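Local coordinates for protein glutathione synthetase-like effector 30 (Gpa-GSS30-apo) (Globodera pallida, PDB 5OET) that probably acts as an effector in plant parasitism, having evolved from a housekeeping glutathione synthetase, the ATP-dependent ligase that joins gamma-glutamylcysteine to glycine, at residues A[232-237]-A[275-280]; A[247-252]-A[264-269]; A[51-56]-A[205-210]; A[456-461]-A[469-474]. One frame throughout, in Å; residues are numbered along the deposited sequence.

In the fold
The four contacts fall into two groups, all within the glutathione synthase region of the chain. Contacts 1 and 2, centres about 9 Å apart, share the sheet in which strands 246-251 and 279-283 run side by side, and both segments of contact 2 fall between those of contact 1. Contacts 3 and 4, centres about 15 Å apart, touch where helix 44-59 meets strand 454-459 of the large mixed sheet. Contact 3 closes before contact 1 opens, and contact 4 comes last. Contacts 1 and 4 lie on opposite sides of the chain's centre, about 37 Å apart between centres. Contacts 1, 2 and 3 also reach the second subunit, whereas contact 4 does not.

Contact 1: residues A[232-237]-A[275-280]; sequences TLYQAW and ERIKCR
Y234 and I277 make the nearest backbone approach here, with CA of Y234 8.4 Å from CA of I277, between a turn of helix 225-240 and the extended chain that leads into strand 279-283. The gap is filled by one aliphatic side chain and two aromatic ones. I277 and W237 reach toward each other from opposite directions, and I277 lies over one face of the indole: its CG1 stands 3.9 Å from the centroid of the W237 six-membered ring, only 5° off the ring normal, a well-centred CH-pi contact. The methyl CD1 continues over the same ring toward its rim, 3.6 Å from W237 CE3, while the branch methyl CG2 lies nearer the pyrrole part, 3.9 Å from W237 NE1. The I277 torsion (chi1 -65°) turns CG1 and CD1 toward the six-membered ring and CG2 toward NE1. Y234 meets the same side chain differently, crossing it at about a right angle and presenting a ring edge, so that CD1 of Y234 lies 3.5 Å from CD1 of I277. One methyl is thus shared between an aromatic face and an aromatic edge. I247 packs against both W237 and I277, and L269 touches Y234, which joins this cluster to the neighbouring strand and helix. No hydrogen bond crosses between the two segments. The indole N-H is instead bound to the backbone oxygen of A245, which probably limits the ring's rotation. Adhesion between the segments therefore rests on dispersion and CH-pi interaction, with the indole N-H satisfied outside them.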
loop_
_atom_site.group_PDB
_atom_site.type_symbol
_atom_site.label_atom_id
_atom_site.label_comp_id
_atom_site.label_asym_id
_atom_site.label_seq_id
_atom_site.Cartn_x
_atom_site.Cartn_y
_atom_site.Cartn_z
ATOM N N THR A 232 -3.954 21.483 4.532
ATOM C CA THR A 232 -4.188 22.709 3.773
ATOM C C THR A 232 -5.573 22.715 3.101
ATOM O O THR A 232 -6.234 23.758 3.035
ATOM C CB THR A 232 -3.074 22.908 2.716
ATOM O OG1 THR A 232 -1.799 22.891 3.365
ATOM C CG2 THR A 232 -3.231 24.230 1.992
ATOM N N LEU A 233 -6.001 21.559 2.580
ATOM C CA LEU A 233 -7.378 21.383 2.083
ATOM C C LEU A 233 -8.440 21.572 3.173
ATOM O O LEU A 233 -9.452 22.228 2.939
ATOM C CB LEU A 233 -7.565 20.002 1.431
ATOM C CG LEU A 233 -6.978 19.806 0.021
ATOM C CD1 LEU A 233 -6.901 18.318 -0.301
ATOM C CD2 LEU A 233 -7.796 20.549 -1.038
ATOM N N TYR A 234 -8.212 20.982 4.347
ATOM C CA TYR A 234 -9.078 21.192 5.507
ATOM C C TYR A 234 -9.209 22.677 5.874
ATOM O O TYR A 234 -10.313 23.154 6.120
ATOM C CB TYR A 234 -8.546 20.420 6.709
ATOM C CG TYR A 234 -9.391 20.551 7.967
ATOM C CD1 TYR A 234 -10.627 19.966 8.038
ATOM C CD2 TYR A 234 -8.935 21.237 9.088
ATOM C CE1 TYR A 234 -11.399 20.034 9.195
ATOM C CE2 TYR A 234 -9.718 21.349 10.224
ATOM C CZ TYR A 234 -10.947 20.743 10.267
ATOM O OH TYR A 234 -11.694 20.842 11.394
ATOM N N GLN A 235 -8.088 23.399 5.917
ATOM C CA GLN A 235 -8.120 24.830 6.193
ATOM C C GLN A 235 -8.832 25.600 5.079
ATOM O O GLN A 235 -9.505 26.559 5.374
ATOM C CB GLN A 235 -6.720 25.417 6.400
ATOM C CG GLN A 235 -5.996 24.927 7.635
ATOM C CD GLN A 235 -6.651 25.375 8.913
ATOM O OE1 GLN A 235 -7.000 26.539 9.078
ATOM N NE2 GLN A 235 -6.833 24.446 9.830
ATOM N N ALA A 236 -8.689 25.185 3.822
ATOM C CA ALA A 236 -9.442 25.805 2.720
ATOM C C ALA A 236 -10.954 25.585 2.854
ATOM O O ALA A 236 -11.753 26.518 2.691
ATOM C CB ALA A 236 -8.951 25.309 1.372
ATOM N N TRP A 237 -11.338 24.353 3.155
ATOM C CA TRP A 237 -12.728 24.015 3.406
ATOM C C TRP A 237 -13.299 24.902 4.510
ATOM O O TRP A 237 -14.360 25.485 4.344
ATOM C CB TRP A 237 -12.825 22.549 3.800
ATOM C CG TRP A 237 -14.195 22.052 3.949
ATOM C CD1 TRP A 237 -15.054 21.697 2.954
ATOM C CD2 TRP A 237 -14.886 21.835 5.177
ATOM N NE1 TRP A 237 -16.239 21.267 3.491
ATOM C CE2 TRP A 237 -16.157 21.337 4.857
ATOM C CE3 TRP A 237 -14.549 22.009 6.523
ATOM C CZ2 TRP A 237 -17.093 21.020 5.831
ATOM C CZ3 TRP A 237 -15.471 21.687 7.483
ATOM C CH2 TRP A 237 -16.731 21.200 7.137
ATOM N N GLU A 275 -15.792 15.202 11.693
ATOM C CA GLU A 275 -16.956 15.240 10.822
ATOM C C GLU A 275 -16.351 14.944 9.467
ATOM O O GLU A 275 -15.635 15.759 8.894
ATOM C CB GLU A 275 -17.699 16.587 10.868
ATOM C CG GLU A 275 -19.174 16.605 10.418
ATOM C CD GLU A 275 -20.162 16.048 11.427
ATOM O OE1 GLU A 275 -19.854 15.060 12.130
ATOM O OE2 GLU A 275 -21.275 16.597 11.489
ATOM N N ARG A 276 -16.514 13.705 9.064
ATOM C CA ARG A 276 -16.342 13.311 7.652
ATOM C C ARG A 276 -16.590 14.426 6.604
ATOM O O ARG A 276 -17.737 14.653 6.218
ATOM C CB ARG A 276 -17.306 12.136 7.346
ATOM C CG ARG A 276 -17.071 11.512 5.958
ATOM C CD ARG A 276 -15.857 10.583 5.922
ATOM N NE ARG A 276 -14.562 11.261 5.746
ATOM C CZ ARG A 276 -14.069 11.699 4.584
ATOM N NH1 ARG A 276 -14.740 11.547 3.436
ATOM N NH2 ARG A 276 -12.886 12.314 4.561
ATOM N N ILE A 277 -15.534 15.086 6.112
ATOM C CA ILE A 277 -15.675 15.950 4.932
ATOM C C ILE A 277 -15.792 15.107 3.665
ATOM O O ILE A 277 -14.946 14.273 3.401
ATOM C CB ILE A 277 -14.505 16.926 4.782
ATOM C CG1 ILE A 277 -14.492 17.894 5.960
ATOM C CG2 ILE A 277 -14.606 17.703 3.468
ATOM C CD1 ILE A 277 -13.201 18.654 6.095
ATOM N N LYS A 278 -16.841 15.326 2.885
ATOM C CA LYS A 278 -17.038 14.550 1.676
ATOM C C LYS A 278 -16.103 15.093 0.602
ATOM O O LYS A 278 -16.009 16.295 0.383
ATOM C CB LYS A 278 -18.493 14.570 1.210
ATOM C CG LYS A 278 -19.466 13.874 2.157
ATOM C CD LYS A 278 -20.917 14.339 1.936
ATOM C CE LYS A 278 -21.203 15.711 2.539
ATOM N NZ LYS A 278 -22.485 16.348 2.093
ATOM N N CYS A 279 -15.392 14.177 -0.022
ATOM C CA CYS A 279 -14.519 14.451 -1.127
ATOM C C CYS A 279 -15.147 13.738 -2.310
ATOM O O CYS A 279 -15.420 12.551 -2.216
ATOM C CB CYS A 279 -13.124 13.874 -0.834
ATOM S SG CYS A 279 -12.250 14.699 0.539
ATOM N N ARG A 280 -15.370 14.435 -3.412
ATOM C CA ARG A 280 -16.053 13.840 -4.537
ATOM C C ARG A 280 -15.120 13.741 -5.725
ATOM O O ARG A 280 -14.594 14.736 -6.175
ATOM C CB ARG A 280 -17.309 14.647 -4.852
ATOM C CG ARG A 280 -18.269 14.712 -3.684
ATOM C CD ARG A 280 -18.973 13.374 -3.423
ATOM N NE ARG A 280 -20.419 13.537 -3.641
ATOM C CZ ARG A 280 -21.119 13.118 -4.698
ATOM N NH1 ARG A 280 -20.573 12.434 -5.695
ATOM N NH2 ARG A 280 -22.407 13.392 -4.753
#

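Contact 2: residues A[247-252]-A[264-269]; sequences ILFLHG and QITHQL
F249 and T266, together with I247 and L269, form a wholly apolar, buried contact in which helix 259-270 lies on one side of the sheet containing strand 246-251. The backbones stay well apart, as the 9.9 Å between CA of F249 and CA of T266 shows, and side chains alone bridge the distance. I247 and F249, alternate residues of the strand, both point at the helix. The side chains of F249 and T266 run alongside one another in opposite senses, and the methyl CG2 of T266 settles obliquely beside the far end of the ring, 3.6 Å from CZ of F249 and 4.0 Å from its CE1. At chi1 67° OG1 of T266 faces back to the backbone oxygen of R263, to which it is hydrogen-bonded, and CG2, anti to the carbonyl carbon, faces the ring. One helical turn further on, I247 and L269 meet tip to tip, with CD1 of I247 4.1 Å from CD2 of L269. F249 is held from other directions as well, since F281 stacks on it and F312 meets it with planes at about 90°. On another side of the helix, H267 makes an edge-to-face contact with W57 of the second subunit. Strand 246-251, helix 259-270 and strand 279-283, the two strands parallel neighbours in the sheet, make this the strand-to-helix packing of a beta-alpha-beta unit, in keeping with the Rossmann-like clan to which the family is assigned.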
loop_
_atom_site.group_PDB
_atom_site.type_symbol
_atom_site.label_atom_id
_atom_site.label_comp_id
_atom_site.label_asym_id
_atom_site.label_seq_id
_atom_site.Cartn_x
_atom_site.Cartn_y
_atom_site.Cartn_z
ATOM N N ILE A 247 -15.459 18.833 -1.165
ATOM C CA ILE A 247 -14.220 19.105 -1.847
ATOM C C ILE A 247 -14.181 18.273 -3.142
ATOM O O ILE A 247 -14.363 17.052 -3.113
ATOM C CB ILE A 247 -13.042 18.756 -0.940
ATOM C CG1 ILE A 247 -12.994 19.723 0.239
ATOM C CG2 ILE A 247 -11.746 18.832 -1.721
ATOM C CD1 ILE A 247 -12.103 19.239 1.356
ATOM N N LEU A 248 -13.923 18.937 -4.269
ATOM C CA LEU A 248 -13.937 18.283 -5.560
ATOM C C LEU A 248 -12.525 17.915 -5.963
ATOM O O LEU A 248 -11.631 18.773 -5.947
ATOM C CB LEU A 248 -14.541 19.207 -6.596
ATOM C CG LEU A 248 -15.040 18.594 -7.903
ATOM C CD1 LEU A 248 -16.172 17.608 -7.640
ATOM C CD2 LEU A 248 -15.518 19.718 -8.823
ATOM N N PHE A 249 -12.319 16.633 -6.286
ATOM C CA PHE A 249 -11.065 16.162 -6.862
ATOM C C PHE A 249 -11.360 15.975 -8.340
ATOM O O PHE A 249 -12.165 15.085 -8.726
ATOM C CB PHE A 249 -10.589 14.864 -6.213
ATOM C CG PHE A 249 -9.993 15.059 -4.853
ATOM C CD1 PHE A 249 -10.779 15.435 -3.777
ATOM C CD2 PHE A 249 -8.653 14.886 -4.642
ATOM C CE1 PHE A 249 -10.240 15.622 -2.505
ATOM C CE2 PHE A 249 -8.103 15.062 -3.360
ATOM C CZ PHE A 249 -8.902 15.448 -2.293
ATOM N N LEU A 250 -10.737 16.833 -9.150
ATOM C CA LEU A 250 -10.920 16.833 -10.587
ATOM C C LEU A 250 -9.729 16.140 -11.249
ATOM O O LEU A 250 -8.598 16.598 -11.125
ATOM C CB LEU A 250 -11.041 18.275 -11.057
ATOM C CG LEU A 250 -11.791 18.589 -12.344
ATOM C CD1 LEU A 250 -13.186 17.996 -12.334
ATOM C CD2 LEU A 250 -11.866 20.093 -12.494
ATOM N N HIS A 251 -9.996 15.021 -11.929
ATOM C CA HIS A 251 -8.951 14.214 -12.581
ATOM C C HIS A 251 -9.157 14.186 -14.082
ATOM O O HIS A 251 -10.215 14.526 -14.567
ATOM C CB HIS A 251 -8.955 12.793 -12.011
ATOM C CG HIS A 251 -8.387 12.715 -10.638
ATOM N ND1 HIS A 251 -7.082 12.371 -10.416
ATOM C CD2 HIS A 251 -8.912 13.010 -9.424
ATOM C CE1 HIS A 251 -6.829 12.423 -9.122
ATOM N NE2 HIS A 251 -7.909 12.850 -8.500
ATOM N N GLY A 252 -8.109 13.799 -14.803
ATOM C CA GLY A 252 -8.154 13.640 -16.245
ATOM C C GLY A 252 -8.864 12.374 -16.653
ATOM O O GLY A 252 -9.464 12.338 -17.712
ATOM N N GLN A 264 -4.803 9.035 -1.478
ATOM C CA GLN A 264 -3.956 8.981 -0.281
ATOM C C GLN A 264 -3.990 10.261 0.503
ATOM O O GLN A 264 -3.808 10.229 1.715
ATOM C CB GLN A 264 -2.501 8.612 -0.643
ATOM C CG GLN A 264 -2.337 7.136 -0.970
ATOM C CD GLN A 264 -1.123 6.809 -1.799
ATOM O OE1 GLN A 264 -1.010 5.699 -2.311
ATOM N NE2 GLN A 264 -0.195 7.751 -1.928
ATOM N N ILE A 265 -4.224 11.382 -0.174
ATOM C CA ILE A 265 -4.443 12.655 0.526
ATOM C C ILE A 265 -5.690 12.533 1.384
ATOM O O ILE A 265 -5.656 12.928 2.546
ATOM C CB ILE A 265 -4.515 13.880 -0.427
ATOM C CG1 ILE A 265 -3.145 14.137 -1.035
ATOM C CG2 ILE A 265 -4.913 15.133 0.315
ATOM C CD1 ILE A 265 -3.164 14.916 -2.319
ATOM N N THR A 266 -6.761 11.959 0.822
ATOM C CA THR A 266 -8.029 11.820 1.525
ATOM C C THR A 266 -7.935 10.855 2.690
ATOM O O THR A 266 -8.673 11.002 3.655
ATOM C CB THR A 266 -9.191 11.344 0.621
ATOM O OG1 THR A 266 -8.961 9.992 0.195
ATOM C CG2 THR A 266 -9.363 12.269 -0.583
ATOM N N HIS A 267 -7.045 9.872 2.614
ATOM C CA HIS A 267 -6.858 8.950 3.745
ATOM C C HIS A 267 -6.282 9.725 4.927
ATOM O O HIS A 267 -6.622 9.436 6.062
ATOM C CB HIS A 267 -5.984 7.748 3.408
ATOM C CG HIS A 267 -6.443 6.977 2.213
ATOM N ND1 HIS A 267 -5.585 6.220 1.441
ATOM C CD2 HIS A 267 -7.660 6.872 1.634
ATOM C CE1 HIS A 267 -6.259 5.672 0.443
ATOM N NE2 HIS A 267 -7.519 6.057 0.536
ATOM N N GLN A 268 -5.456 10.732 4.656
ATOM C CA GLN A 268 -4.976 11.616 5.720
ATOM C C GLN A 268 -6.026 12.624 6.202
ATOM O O GLN A 268 -6.087 12.929 7.386
ATOM C CB GLN A 268 -3.691 12.335 5.299
ATOM C CG GLN A 268 -2.475 11.421 5.214
ATOM C CD GLN A 268 -2.191 10.716 6.521
ATOM O OE1 GLN A 268 -2.059 11.354 7.568
ATOM N NE2 GLN A 268 -2.139 9.390 6.480
ATOM N N LEU A 269 -6.829 13.149 5.286
ATOM C CA LEU A 269 -7.886 14.121 5.619
ATOM C C LEU A 269 -8.920 13.545 6.593
ATOM O O LEU A 269 -9.349 14.232 7.504
ATOM C CB LEU A 269 -8.576 14.604 4.347
ATOM C CG LEU A 269 -9.599 15.729 4.437
ATOM C CD1 LEU A 269 -8.992 16.982 5.040
ATOM C CD2 LEU A 269 -10.157 16.059 3.055
#

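Contact 3: residues A[51-56]-A[205-210]; sequences SLDAKD and RRMVSN
D53 and R206 join two roughly antiparallel helices, 44-59 and 196-210, through an end-on bidentate salt bridge. This pair is the tight part of the contact. An extended R206 chain brings the guanidinium to the carboxylate: NH1 of R206 binds OD1 of D53 at 2.7 Å, and NH2 of R206 binds OD2 of D53 at 2.7 Å. Both oxygens use their syn lone pairs, and the two flat groups are nearly coplanar, 8° apart. The sulfur of M207 passes alongside the aspartate, SD of M207 lying 3.6 Å from OD1 of D53. Looser, though buried, is the apolar touch between A54 and M207. The short segments are inclined at 146° and their axes pass 11.3 Å apart, and bends in the methionine chain, beginning at chi2 (-51°), bring its end back toward the partner helix, where CE of M207 rests 3.9 Å from CB of A54. The R206 side, by contrast, is partly exposed and faces the dimer partner: NE of R206 forms a salt bridge with E270 of the second subunit. Two carboxylates from two chains thus share one guanidinium, which should limit its rotation. One face of that group is occupied from within its own helix, by ND2 of N210, 3.7 Å above the guanidinium plane of R206 and over its centre.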
loop_
_atom_site.group_PDB
_atom_site.type_symbol
_atom_site.label_atom_id
_atom_site.label_comp_id
_atom_site.label_asym_id
_atom_site.label_seq_id
_atom_site.Cartn_x
_atom_site.Cartn_y
_atom_site.Cartn_z
ATOM N N SER A 51 16.546 -5.798 -3.243
ATOM C CA SER A 51 15.706 -5.233 -4.298
ATOM C C SER A 51 14.290 -5.760 -4.258
ATOM O O SER A 51 13.347 -4.985 -4.334
ATOM C CB SER A 51 16.261 -5.559 -5.682
ATOM O OG SER A 51 17.260 -4.637 -5.993
ATOM N N LEU A 52 14.157 -7.084 -4.202
ATOM C CA LEU A 52 12.840 -7.716 -4.182
ATOM C C LEU A 52 12.053 -7.329 -2.933
ATOM O O LEU A 52 10.865 -7.078 -3.010
ATOM C CB LEU A 52 12.954 -9.228 -4.275
ATOM C CG LEU A 52 13.537 -9.739 -5.581
ATOM C CD1 LEU A 52 13.715 -11.243 -5.494
ATOM C CD2 LEU A 52 12.681 -9.382 -6.787
ATOM N N ASP A 53 12.748 -7.263 -1.805
ATOM C CA ASP A 53 12.193 -6.802 -0.548
ATOM C C ASP A 53 11.690 -5.378 -0.644
ATOM O O ASP A 53 10.591 -5.087 -0.207
ATOM C CB ASP A 53 13.240 -6.913 0.569
ATOM C CG ASP A 53 12.842 -6.139 1.831
ATOM O OD1 ASP A 53 12.895 -4.889 1.828
ATOM O OD2 ASP A 53 12.473 -6.771 2.847
ATOM N N ALA A 54 12.519 -4.487 -1.162
ATOM C CA ALA A 54 12.136 -3.076 -1.308
ATOM C C ALA A 54 10.913 -2.968 -2.192
ATOM O O ALA A 54 9.928 -2.342 -1.819
ATOM C CB ALA A 54 13.283 -2.256 -1.899
ATOM N N LYS A 55 10.988 -3.604 -3.351
ATOM C CA LYS A 55 9.887 -3.630 -4.303
ATOM C C LYS A 55 8.605 -4.198 -3.663
ATOM O O LYS A 55 7.550 -3.613 -3.815
ATOM C CB LYS A 55 10.299 -4.370 -5.604
ATOM C CG LYS A 55 9.320 -5.389 -6.162
ATOM C CD LYS A 55 10.021 -6.559 -6.835
ATOM C CE LYS A 55 9.483 -7.907 -6.341
ATOM N NZ LYS A 55 8.058 -8.152 -6.657
ATOM N N ASP A 56 8.693 -5.312 -2.945
ATOM C CA ASP A 56 7.512 -5.866 -2.281
ATOM C C ASP A 56 6.963 -5.009 -1.153
ATOM O O ASP A 56 5.784 -5.056 -0.888
ATOM C CB ASP A 56 7.775 -7.287 -1.782
ATOM C CG ASP A 56 7.812 -8.309 -2.918
ATOM O OD1 ASP A 56 7.358 -7.947 -4.030
ATOM O OD2 ASP A 56 8.301 -9.456 -2.708
ATOM N N ARG A 205 14.072 4.584 5.179
ATOM C CA ARG A 205 14.450 4.508 6.596
ATOM C C ARG A 205 14.523 3.037 7.033
ATOM O O ARG A 205 15.368 2.654 7.830
ATOM C CB ARG A 205 13.475 5.288 7.465
ATOM C CG ARG A 205 13.939 5.500 8.909
ATOM C CD ARG A 205 12.851 6.102 9.811
ATOM N NE ARG A 205 12.142 7.197 9.132
ATOM C CZ ARG A 205 12.528 8.471 9.097
ATOM N NH1 ARG A 205 13.632 8.892 9.728
ATOM N NH2 ARG A 205 11.797 9.346 8.412
ATOM N N ARG A 206 13.641 2.230 6.457
ATOM C CA ARG A 206 13.557 0.821 6.735
ATOM C C ARG A 206 14.749 0.055 6.153
ATOM O O ARG A 206 15.337 -0.757 6.851
ATOM C CB ARG A 206 12.223 0.277 6.201
ATOM C CG ARG A 206 11.931 -1.171 6.547
ATOM C CD ARG A 206 10.689 -1.676 5.818
ATOM N NE ARG A 206 10.786 -3.133 5.684
ATOM C CZ ARG A 206 11.328 -3.794 4.653
ATOM N NH1 ARG A 206 11.797 -3.163 3.565
ATOM N NH2 ARG A 206 11.365 -5.118 4.703
ATOM N N MET A 207 15.100 0.312 4.896
ATOM C CA MET A 207 16.258 -0.344 4.260
ATOM C C MET A 207 17.566 -0.054 4.992
ATOM O O MET A 207 18.363 -0.960 5.268
ATOM C CB MET A 207 16.445 0.108 2.803
ATOM C CG MET A 207 15.270 -0.104 1.876
ATOM S SD MET A 207 14.640 -1.780 1.951
ATOM C CE MET A 207 15.900 -2.642 1.011
ATOM N N VAL A 208 17.784 1.224 5.272
ATOM C CA VAL A 208 18.958 1.699 5.989
ATOM C C VAL A 208 19.038 1.045 7.371
ATOM O O VAL A 208 19.997 0.378 7.681
ATOM C CB VAL A 208 18.900 3.231 6.092
ATOM C CG1 VAL A 208 19.832 3.772 7.159
ATOM C CG2 VAL A 208 19.208 3.846 4.740
ATOM N N SER A 209 17.996 1.235 8.169
ATOM C CA SER A 209 17.828 0.573 9.468
ATOM C C SER A 209 18.002 -0.955 9.447
ATOM O O SER A 209 18.614 -1.509 10.342
ATOM C CB SER A 209 16.432 0.915 10.021
ATOM O OG SER A 209 16.183 0.249 11.241
ATOM N N ASN A 210 17.456 -1.631 8.447
ATOM C CA ASN A 210 17.592 -3.096 8.328
ATOM C C ASN A 210 19.011 -3.547 8.035
ATOM O O ASN A 210 19.333 -4.691 8.304
ATOM C CB ASN A 210 16.705 -3.675 7.208
ATOM C CG ASN A 210 15.308 -4.046 7.663
ATOM O OD1 ASN A 210 15.023 -4.185 8.857
ATOM N ND2 ASN A 210 14.429 -4.248 6.684
#

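Contact 4: residues A[456-461]-A[469-474]; sequences NHFVRP and LDATPE
The ring of F458 is overlapped on one face by CD1 of L469, which lies 3.4 Å from CD2 of F458 and 3.6 Å from its CG. The two side chains cross at about a right angle. The leucine methyl covers the CG-CD2 side of the ring. At the far end of the phenyl group A471 takes over, its CB approaching obliquely to 3.7 Å from CZ of F458. The backbones meet at N456 and L469, an antiparallel hydrogen-bonded pair: N of N456 gives to O of L469 at 3.1 Å, and N of L469 gives to O of N456 at 3.0 Å. Beyond this pair the segments diverge, their axes at 90°. The N456 side chain turns elsewhere, OD1 accepting from the backbone N of H457 and ND2 reaching S94 OG and Y92 O. Strand 454-459 lies between strands 83-90 and 469-484 in the large mixed sheet, L469 also touches L504 of strand 490-504, and V459 packs against S51 and K55 of helix 44-59.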
loop_
_atom_site.group_PDB
_atom_site.type_symbol
_atom_site.label_atom_id
_atom_site.label_comp_id
_atom_site.label_asym_id
_atom_site.label_seq_id
_atom_site.Cartn_x
_atom_site.Cartn_y
_atom_site.Cartn_z
ATOM N N ASN A 456 24.342 4.757 -6.597
ATOM C CA ASN A 456 23.196 4.111 -5.980
ATOM C C ASN A 456 22.765 2.939 -6.854
ATOM O O ASN A 456 23.332 2.719 -7.950
ATOM C CB ASN A 456 22.051 5.119 -5.817
ATOM C CG ASN A 456 21.238 4.890 -4.546
ATOM O OD1 ASN A 456 20.947 3.748 -4.190
ATOM N ND2 ASN A 456 20.878 5.962 -3.859
ATOM N N HIS A 457 21.787 2.179 -6.376
ATOM C CA HIS A 457 21.226 1.072 -7.136
ATOM C C HIS A 457 19.778 1.378 -7.513
ATOM O O HIS A 457 19.025 1.907 -6.710
ATOM C CB HIS A 457 21.291 -0.212 -6.307
ATOM C CG HIS A 457 22.578 -0.372 -5.569
ATOM N ND1 HIS A 457 23.752 -0.704 -6.197
ATOM C CD2 HIS A 457 22.877 -0.218 -4.259
ATOM C CE1 HIS A 457 24.725 -0.744 -5.304
ATOM N NE2 HIS A 457 24.223 -0.438 -4.121
ATOM N N PHE A 458 19.382 1.012 -8.724
ATOM C CA PHE A 458 18.061 1.351 -9.274
ATOM C C PHE A 458 17.180 0.107 -9.449
ATOM O O PHE A 458 17.569 -0.831 -10.126
ATOM C CB PHE A 458 18.259 2.015 -10.638
ATOM C CG PHE A 458 18.629 3.473 -10.586
ATOM C CD1 PHE A 458 19.026 4.113 -9.408
ATOM C CD2 PHE A 458 18.594 4.221 -11.781
ATOM C CE1 PHE A 458 19.342 5.471 -9.425
ATOM C CE2 PHE A 458 18.910 5.575 -11.791
ATOM C CZ PHE A 458 19.288 6.201 -10.609
ATOM N N VAL A 459 15.995 0.115 -8.859
ATOM C CA VAL A 459 15.098 -1.036 -8.885
ATOM C C VAL A 459 13.918 -0.729 -9.786
ATOM O O VAL A 459 13.185 0.206 -9.520
ATOM C CB VAL A 459 14.575 -1.321 -7.475
ATOM C CG1 VAL A 459 13.713 -2.579 -7.457
ATOM C CG2 VAL A 459 15.748 -1.434 -6.530
ATOM N N ARG A 460 13.737 -1.519 -10.842
ATOM C CA ARG A 460 12.686 -1.288 -11.819
ATOM C C ARG A 460 11.812 -2.515 -11.957
ATOM O O ARG A 460 12.297 -3.627 -11.793
ATOM C CB ARG A 460 13.272 -0.976 -13.177
ATOM C CG ARG A 460 13.542 0.499 -13.381
ATOM C CD ARG A 460 14.328 0.740 -14.668
ATOM N NE ARG A 460 15.728 1.132 -14.422
ATOM C CZ ARG A 460 16.706 1.157 -15.341
ATOM N NH1 ARG A 460 16.480 0.802 -16.613
ATOM N NH2 ARG A 460 17.932 1.554 -14.983
ATOM N N PRO A 461 10.519 -2.306 -12.295
ATOM C CA PRO A 461 9.559 -3.356 -12.652
ATOM C C PRO A 461 10.022 -4.328 -13.746
ATOM O O PRO A 461 10.465 -3.896 -14.799
ATOM C CB PRO A 461 8.374 -2.560 -13.180
ATOM C CG PRO A 461 8.443 -1.256 -12.464
ATOM C CD PRO A 461 9.878 -0.976 -12.223
ATOM N N LEU A 469 25.244 2.395 -10.238
ATOM C CA LEU A 469 25.120 3.452 -11.235
ATOM C C LEU A 469 25.604 4.778 -10.683
ATOM O O LEU A 469 25.393 5.064 -9.504
ATOM C CB LEU A 469 23.655 3.653 -11.614
ATOM C CG LEU A 469 23.080 2.623 -12.563
ATOM C CD1 LEU A 469 21.565 2.706 -12.522
ATOM C CD2 LEU A 469 23.640 2.822 -13.972
ATOM N N ASP A 470 26.204 5.597 -11.545
ATOM C CA ASP A 470 26.303 7.035 -11.284
ATOM C C ASP A 470 24.929 7.651 -11.457
ATOM O O ASP A 470 24.280 7.401 -12.457
ATOM C CB ASP A 470 27.267 7.700 -12.265
ATOM C CG ASP A 470 28.689 7.193 -12.123
ATOM O OD1 ASP A 470 28.895 6.173 -11.414
ATOM O OD2 ASP A 470 29.587 7.824 -12.736
ATOM N N ALA A 471 24.493 8.453 -10.494
ATOM C CA ALA A 471 23.245 9.218 -10.613
ATOM C C ALA A 471 23.371 10.616 -10.042
ATOM O O ALA A 471 24.206 10.855 -9.185
ATOM C CB ALA A 471 22.120 8.485 -9.912
ATOM N N THR A 472 22.517 11.520 -10.514
ATOM C CA THR A 472 22.446 12.892 -10.013
ATOM C C THR A 472 21.086 13.045 -9.345
ATOM O O THR A 472 20.072 12.922 -10.021
ATOM C CB THR A 472 22.585 13.960 -11.137
ATOM O OG1 THR A 472 21.743 13.622 -12.244
ATOM C CG2 THR A 472 23.999 14.055 -11.634
ATOM N N PRO A 473 21.061 13.292 -8.016
ATOM C CA PRO A 473 19.804 13.551 -7.337
ATOM C C PRO A 473 19.280 14.986 -7.554
ATOM O O PRO A 473 20.040 15.888 -7.901
ATOM C CB PRO A 473 20.137 13.300 -5.869
ATOM C CG PRO A 473 21.571 13.611 -5.748
ATOM C CD PRO A 473 22.206 13.383 -7.091
ATOM N N GLU A 474 17.974 15.150 -7.355
ATOM C CA GLU A 474 17.272 16.410 -7.526
ATOM C C GLU A 474 16.315 16.509 -6.346
ATOM O O GLU A 474 15.454 15.670 -6.182
ATOM C CB GLU A 474 16.505 16.426 -8.850
ATOM C CG GLU A 474 15.912 17.777 -9.251
ATOM C CD GLU A 474 14.707 17.671 -10.206
ATOM O OE1 GLU A 474 13.620 17.159 -9.793
ATOM O OE2 GLU A 474 14.827 18.128 -11.368
#